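Local structure of xylulose kinase (Bifidobacterium adolescentis ATCC 15703, 3I8B) at residues S50-Q53 with E54-Q58; D121-A124 with R125-R129; G226-A229 with A230-H233. The protein probably catalyses the phosphorylation of D-xylulose by ATP to give D-xylulose 5-phosphate and ADP, as expected of an FGGY-family carbohydrate kinase. All coordinates share one frame; numbering follows the deposited sequence. Where two conformers were deposited one is given.

From the N terminus, the three contacts show one principle in three settings: side chains three or four residues apart meet because the helical backbone, bonded from residue i to i+4, sets them on the same side. Each closes turns within a single helix and no longer loop, and they follow in series, neither nesting nor crossing. Contact 1 lies in helix 46-58, against the five-stranded sheet of the N-terminal domain. Contact 2 starts helix 122-134, beside helix 99-110 and the loop after it. Contact 3 starts helix 227-236, where the chain turns out of helix 214-225. Their centres are well separated: about 45 Å between contacts 1 and 2, and about 25 Å between contacts 2 and 3.

Contact 1 of 3, residues S50-Q53 with E54-Q58; sequences SAFQ and EAAEQ
Residues 50-53 and 54-58 form continuous alpha-helix, in which Glu54, Ala55, Ala56 and Glu57 each donate their backbone N-H to the carbonyl four residues earlier, from Ser50 through Gln53. The bonds are even in length. Ala56 N lies 2.8 Å from Phe52 O. Glu57 N lies 3.0 Å from Gln53 O.

The same spacing pairs the side chains. Phe52 holds its CG anti to the backbone N (chi1 166°), which leans the ring toward the C-terminal end of the helix and brings one face against Ala56. The methyl carbon CB of Ala56 sits 4.2 Å above the plane of the Phe52 ring, displaced toward its rim, and its closest ring atom is CZ at 4.3 Å. This is a methyl resting near the end of a ring and not centred over it. The Ala55 methyl lies beside the carbonyl of the preceding turn, as the helical backbone dictates, its CB 3.2 Å from Ala51 O. On the polar side Glu57 sets its CG beside its own backbone N (chi1 -81°), 3.4 Å from Gln53 O, and a bend at chi2 then leads the carboxylate outward. Glu54 runs out extended; it meets Ser50 O through CB, at 3.6 Å. The result is a clearly amphipathic helix: Ser50, Gln53, Glu54 and Glu57 are exposed, whereas Ala51, Phe52, Ala55 and Ala56 are buried.

Helix 46-58 makes the beta-alpha-beta crossover between the parallel strands 29-36 and 65-72, as in the ribonuclease H-like core of the actin-ATPase clan. Its small residues allow close approach to the sheet: Ala51 touches Cys17 and Ala35, and Ala55 meets Val19. Phe52 also meets the ring of Trp49, and it reaches across to Leu171 and Ile175 of helix 167-175.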
loop_
_atom_site.group_PDB
_atom_site.type_symbol
_atom_site.label_atom_id
_atom_site.label_comp_id
_atom_site.label_asym_id
_atom_site.label_seq_id
_atom_site.Cartn_x
_atom_site.Cartn_y
_atom_site.Cartn_z
ATOM N N SER A 50 -15.476 -12.381 10.998
ATOM C CA SER A 50 -15.266 -13.607 11.772
ATOM C C SER A 50 -13.807 -13.772 12.194
ATOM O O SER A 50 -13.522 -14.161 13.330
ATOM C CB SER A 50 -15.737 -14.834 10.991
ATOM O OG SER A 50 -17.148 -14.849 10.867
ATOM N N ALA A 51 -12.890 -13.488 11.274
ATOM C CA ALA A 51 -11.469 -13.536 11.580
ATOM C C ALA A 51 -11.101 -12.521 12.664
ATOM O O ALA A 51 -10.336 -12.841 13.578
ATOM C CB ALA A 51 -10.628 -13.323 10.328
ATOM N N PHE A 52 -11.630 -11.301 12.571
ATOM C CA PHE A 52 -11.372 -10.319 13.623
ATOM C C PHE A 52 -11.817 -10.817 14.999
ATOM O O PHE A 52 -11.095 -10.684 15.981
ATOM C CB PHE A 52 -12.049 -8.971 13.351
ATOM C CG PHE A 52 -12.071 -8.075 14.553
ATOM C CD1 PHE A 52 -10.919 -7.407 14.957
ATOM C CD2 PHE A 52 -13.235 -7.913 15.294
ATOM C CE1 PHE A 52 -10.931 -6.591 16.080
ATOM C CE2 PHE A 52 -13.249 -7.106 16.409
ATOM C CZ PHE A 52 -12.094 -6.437 16.803
ATOM N N GLN A 53 -13.020 -11.367 15.055
ATOM C CA GLN A 53 -13.585 -11.840 16.299
ATOM C C GLN A 53 -12.727 -12.943 16.910
ATOM O O GLN A 53 -12.462 -12.916 18.098
ATOM C CB GLN A 53 -14.991 -12.371 16.065
ATOM C CG GLN A 53 -16.088 -11.343 16.258
ATOM C CD GLN A 53 -17.230 -11.904 17.094
ATOM O OE1 GLN A 53 -17.673 -13.051 16.903
ATOM N NE2 GLN A 53 -17.704 -11.104 18.035
ATOM N N GLU A 54 -12.297 -13.894 16.079
ATOM C CA GLU A 54 -11.503 -15.028 16.542
ATOM C C GLU A 54 -10.114 -14.558 16.963
ATOM O O GLU A 54 -9.562 -15.022 17.961
ATOM C CB GLU A 54 -11.407 -16.099 15.442
ATOM C CG GLU A 54 -10.462 -17.264 15.762
ATOM C CD GLU A 54 -10.084 -18.080 14.528
ATOM O OE1 GLU A 54 -10.923 -18.178 13.590
ATOM O OE2 GLU A 54 -8.949 -18.625 14.502
ATOM N N ALA A 55 -9.566 -13.613 16.206
ATOM C CA ALA A 55 -8.268 -13.019 16.507
ATOM C C ALA A 55 -8.300 -12.267 17.826
ATOM O O ALA A 55 -7.381 -12.402 18.645
ATOM C CB ALA A 55 -7.836 -12.075 15.382
ATOM N N ALA A 56 -9.343 -11.457 18.021
ATOM C CA ALA A 56 -9.488 -10.675 19.258
ATOM C C ALA A 56 -9.672 -11.565 20.500
ATOM O O ALA A 56 -9.143 -11.273 21.575
ATOM C CB ALA A 56 -10.655 -9.690 19.134
ATOM N N GLU A 57 -10.446 -12.636 20.346
ATOM C CA GLU A 57 -10.635 -13.612 21.412
ATOM C C GLU A 57 -9.307 -14.271 21.783
ATOM O O GLU A 57 -8.999 -14.440 22.960
ATOM C CB GLU A 57 -11.663 -14.672 20.992
ATOM C CG GLU A 57 -13.106 -14.219 21.150
ATOM C CD GLU A 57 -13.436 -13.864 22.600
ATOM O OE1 GLU A 57 -13.554 -14.784 23.442
ATOM O OE2 GLU A 57 -13.579 -12.664 22.902
ATOM N N GLN A 58 -8.531 -14.652 20.774
ATOM C CA GLN A 58 -7.222 -15.250 21.004
ATOM C C GLN A 58 -6.295 -14.275 21.725
ATOM O O GLN A 58 -5.428 -14.688 22.499
ATOM C CB GLN A 58 -6.579 -15.725 19.690
ATOM C CG GLN A 58 -5.281 -16.500 19.933
ATOM C CD GLN A 58 -4.668 -17.073 18.675
ATOM O OE1 GLN A 58 -4.533 -18.290 18.538
ATOM N NE2 GLN A 58 -4.282 -16.206 17.755
#

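Contact 2 of 3, residues D121-A124 with R125-R129; sequences DPIA and RGKQR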
loop_
_atom_site.group_PDB
_atom_site.type_symbol
_atom_site.label_atom_id
_atom_site.label_comp_id
_atom_site.label_asym_id
_atom_site.label_seq_id
_atom_site.Cartn_x
_atom_site.Cartn_y
_atom_site.Cartn_z
ATOM N N ASP A 121 -0.245 12.217 -27.330
ATOM C CA ASP A 121 -0.764 10.864 -27.197
ATOM C C ASP A 121 -1.868 10.826 -26.131
ATOM O O ASP A 121 -1.648 11.239 -24.989
ATOM C CB ASP A 121 0.363 9.899 -26.836
ATOM C CG ASP A 121 -0.136 8.488 -26.598
ATOM O OD1 ASP A 121 -0.974 8.013 -27.390
ATOM O OD2 ASP A 121 0.312 7.850 -25.624
ATOM N N PRO A 122 -3.063 10.336 -26.506
ATOM C CA PRO A 122 -4.227 10.332 -25.609
ATOM C C PRO A 122 -3.982 9.490 -24.348
ATOM O O PRO A 122 -4.480 9.829 -23.274
ATOM C CB PRO A 122 -5.338 9.695 -26.457
ATOM C CG PRO A 122 -4.803 9.615 -27.863
ATOM C CD PRO A 122 -3.325 9.640 -27.781
ATOM N N ILE A 123 -3.216 8.413 -24.476
ATOM C CA ILE A 123 -2.919 7.553 -23.331
ATOM C C ILE A 123 -1.987 8.254 -22.326
ATOM O O ILE A 123 -2.277 8.305 -21.129
ATOM C CB ILE A 123 -2.325 6.191 -23.760
ATOM C CG1 ILE A 123 -3.198 5.533 -24.841
ATOM C CG2 ILE A 123 -2.164 5.264 -22.556
ATOM C CD1 ILE A 123 -4.549 5.043 -24.352
ATOM N N ALA A 124 -0.877 8.796 -22.818
ATOM C CA ALA A 124 0.046 9.537 -21.966
ATOM C C ALA A 124 -0.699 10.683 -21.308
ATOM O O ALA A 124 -0.443 11.034 -20.154
ATOM C CB ALA A 124 1.219 10.073 -22.783
ATOM N N ARG A 125 -1.619 11.278 -22.063
ATOM C CA ARG A 125 -2.364 12.436 -21.599
ATOM C C ARG A 125 -3.373 12.043 -20.516
ATOM O O ARG A 125 -3.553 12.759 -19.531
ATOM C CB ARG A 125 -3.051 13.135 -22.776
ATOM C CG ARG A 125 -3.833 14.375 -22.396
ATOM C CD ARG A 125 -4.210 15.200 -23.611
ATOM N NE ARG A 125 -5.200 14.550 -24.468
ATOM C CZ ARG A 125 -4.976 14.204 -25.733
ATOM N NH1 ARG A 125 -3.790 14.437 -26.273
ATOM N NH2 ARG A 125 -5.932 13.622 -26.456
ATOM N N GLY A 126 -4.017 10.896 -20.698
ATOM C CA GLY A 126 -4.966 10.403 -19.724
ATOM C C GLY A 126 -4.247 10.051 -18.435
ATOM O O GLY A 126 -4.717 10.384 -17.357
ATOM N N LYS A 127 -3.104 9.381 -18.551
ATOM C CA LYS A 127 -2.317 9.048 -17.371
ATOM C C LYS A 127 -1.970 10.312 -16.597
ATOM O O LYS A 127 -2.148 10.363 -15.392
ATOM C CB LYS A 127 -1.047 8.272 -17.733
ATOM C CG LYS A 127 -1.302 6.852 -18.208
ATOM C CD LYS A 127 0.012 6.125 -18.503
ATOM C CE LYS A 127 -0.245 4.683 -18.922
ATOM N NZ LYS A 127 0.818 4.179 -19.841
ATOM N N GLN A 128 -1.500 11.337 -17.298
ATOM C CA GLN A 128 -1.103 12.584 -16.659
ATOM C C GLN A 128 -2.269 13.282 -15.967
ATOM O O GLN A 128 -2.106 13.870 -14.889
ATOM C CB GLN A 128 -0.468 13.519 -17.690
ATOM C CG GLN A 128 -0.393 14.969 -17.257
ATOM C CD GLN A 128 0.398 15.814 -18.233
ATOM O OE1 GLN A 128 1.464 15.402 -18.704
ATOM N NE2 GLN A 128 -0.120 16.995 -18.553
ATOM N N ARG A 129 -3.444 13.233 -16.588
ATOM C CA ARG A 129 -4.633 13.864 -16.015
ATOM C C ARG A 129 -5.111 13.146 -14.743
ATOM O O ARG A 129 -5.631 13.785 -13.814
ATOM C CB ARG A 129 -5.756 13.938 -17.053
ATOM C CG ARG A 129 -5.583 15.080 -18.068
ATOM C CD ARG A 129 -6.519 14.901 -19.284
ATOM N NE ARG A 129 -6.407 16.023 -20.216
ATOM C CZ ARG A 129 -6.948 16.054 -21.430
ATOM N NH1 ARG A 129 -7.654 15.022 -21.875
ATOM N NH2 ARG A 129 -6.785 17.126 -22.198
#
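Arg125 folds back beside Pro122 because its CG stands anti to the backbone N (chi1 -179°) and its chain kinks at chi3 (69°), turning the guanidinium toward the start of the helix. Pro122 CA lies over one face of that flat group, toward its rim, 3.8 Å from Arg125 NH2; the proline CB comes to 4.0 Å from the same nitrogen. Nearer the backbone, Arg125 CB is 3.2 Å from Asp121 O, the carbonyl that also accepts from Arg125 N at 2.9 Å.

This is the first turn of helix 122-134, with Asp121 as N-cap and Pro122 directly after it, a position where the missing proline N-H costs no helical bond. The cap is made by Asp121 OD2, which accepts from Ala124 N at 3.2 Å, the donor standing well above the carboxylate plane (62°).

The polar end of Arg125 is gripped from outside, NH1 by Pro119 O and NE by Gly110 O, so the helix start is tied both to the end of helix 99-110 and to the loop that follows it. An alanine here is likely to leave Pro119 O and Gly110 O without the guanidinium donor and to remove the flat group packed against Pro122.

Round the helix, Lys127 runs extended past Ile123, its CE 4.2 Å from Ile123 CG2, the two chains crossing at a slant. Both also touch Ile106 of helix 99-110.

Contact 3 of 3, residues G226-A229 with A230-H233; sequences GAKA and AQSH
Ala230 marks the close-packed side of this helix start: its buried methyl faces Leu221 of helix 214-225. Helical geometry sets that methyl carbon, CB of Ala230, 3.1 Å from Gly226 O, which also accepts from Ala230 N at 2.9 Å. Gly226 is both the residue that leaves helix 214-225 and the N-cap of helix 227-236; its positive phi (90°) would press a CB against the preceding carbonyl, consistent with a glycine at this turn.

On the outer side the Lys228 and Gln231 chains are looser. They run alongside each other in the same direction, with Lys228 CD 3.6 Å from Gln231 NE2, and a water bridges that NE2 to Lys228 O. Ser232 is well held: its OG stays beside its own backbone N (chi1 -56°), which lets the hydroxyl donate to Lys228 O at 2.9 Å. Ser232 N reaches the same oxygen, also at 2.9 Å, from the opposite face of the carbonyl plane.

One carbonyl thus takes three donors, backbone, hydroxyl and water. The outward side adds hydroxyl and water to the backbone bonds that run through the whole turn, while the inward side adds apolar packing of the Ala230 methyl on Leu221.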
loop_
_atom_site.group_PDB
_atom_site.type_symbol
_atom_site.label_atom_id
_atom_site.label_comp_id
_atom_site.label_asym_id
_atom_site.label_seq_id
_atom_site.Cartn_x
_atom_site.Cartn_y
_atom_site.Cartn_z
ATOM N N GLY A 226 -26.959 5.737 -17.374
ATOM C CA GLY A 226 -27.181 6.977 -18.110
ATOM C C GLY A 226 -26.520 8.123 -17.360
ATOM O O GLY A 226 -26.322 8.023 -16.146
ATOM N N ALA A 227 -26.186 9.204 -18.064
ATOM C CA ALA A 227 -25.379 10.286 -17.493
ATOM C C ALA A 227 -25.987 10.993 -16.281
ATOM O O ALA A 227 -25.338 11.081 -15.237
ATOM C CB ALA A 227 -25.000 11.314 -18.570
ATOM N N LYS A 228 -27.202 11.524 -16.417
ATOM C CA LYS A 228 -27.810 12.268 -15.308
ATOM C C LYS A 228 -28.151 11.366 -14.111
ATOM O O LYS A 228 -27.990 11.767 -12.958
ATOM C CB LYS A 228 -29.041 13.084 -15.754
ATOM C CG LYS A 228 -28.749 14.256 -16.721
ATOM C CD LYS A 228 -27.496 15.024 -16.313
ATOM C CE LYS A 228 -27.105 16.098 -17.342
ATOM N NZ LYS A 228 -27.287 15.647 -18.751
ATOM N N ALA A 229 -28.643 10.165 -14.380
ATOM C CA ALA A 229 -28.912 9.217 -13.301
ATOM C C ALA A 229 -27.607 8.867 -12.580
ATOM O O ALA A 229 -27.579 8.778 -11.354
ATOM C CB ALA A 229 -29.606 7.955 -13.828
ATOM N N ALA A 230 -26.531 8.715 -13.347
ATOM C CA ALA A 230 -25.229 8.387 -12.776
ATOM C C ALA A 230 -24.738 9.527 -11.894
ATOM O O ALA A 230 -24.196 9.299 -10.803
ATOM C CB ALA A 230 -24.211 8.064 -13.879
ATOM N N GLN A 231 -24.938 10.756 -12.372
ATOM C CA GLN A 231 -24.625 11.952 -11.600
ATOM C C GLN A 231 -25.404 11.985 -10.267
ATOM O O GLN A 231 -24.844 12.268 -9.212
ATOM C CB GLN A 231 -24.923 13.207 -12.443
ATOM C CG GLN A 231 -24.760 14.547 -11.711
ATOM C CD GLN A 231 -25.010 15.764 -12.628
ATOM O OE1 GLN A 231 -24.091 16.540 -12.912
ATOM N NE2 GLN A 231 -26.252 15.915 -13.107
ATOM N N SER A 232 -26.697 11.691 -10.327
ATOM C CA SER A 232 -27.534 11.686 -9.140
ATOM C C SER A 232 -27.065 10.621 -8.141
ATOM O O SER A 232 -26.978 10.872 -6.939
ATOM C CB SER A 232 -28.993 11.438 -9.519
ATOM O OG SER A 232 -29.450 12.380 -10.472
ATOM N N HIS A 233 -26.787 9.431 -8.649
ATOM C CA HIS A 233 -26.326 8.320 -7.823
ATOM C C HIS A 233 -25.031 8.711 -7.105
ATOM O O HIS A 233 -24.917 8.569 -5.895
ATOM C CB HIS A 233 -26.089 7.092 -8.707
ATOM C CG HIS A 233 -26.065 5.789 -7.967
ATOM N ND1 HIS A 233 -26.042 5.704 -6.586
ATOM C CD2 HIS A 233 -26.034 4.514 -8.416
ATOM C CE1 HIS A 233 -26.007 4.437 -6.223
ATOM N NE2 HIS A 233 -26.006 3.689 -7.317
HETATM O O HOH W 1 -28.233 14.502 -12.341
#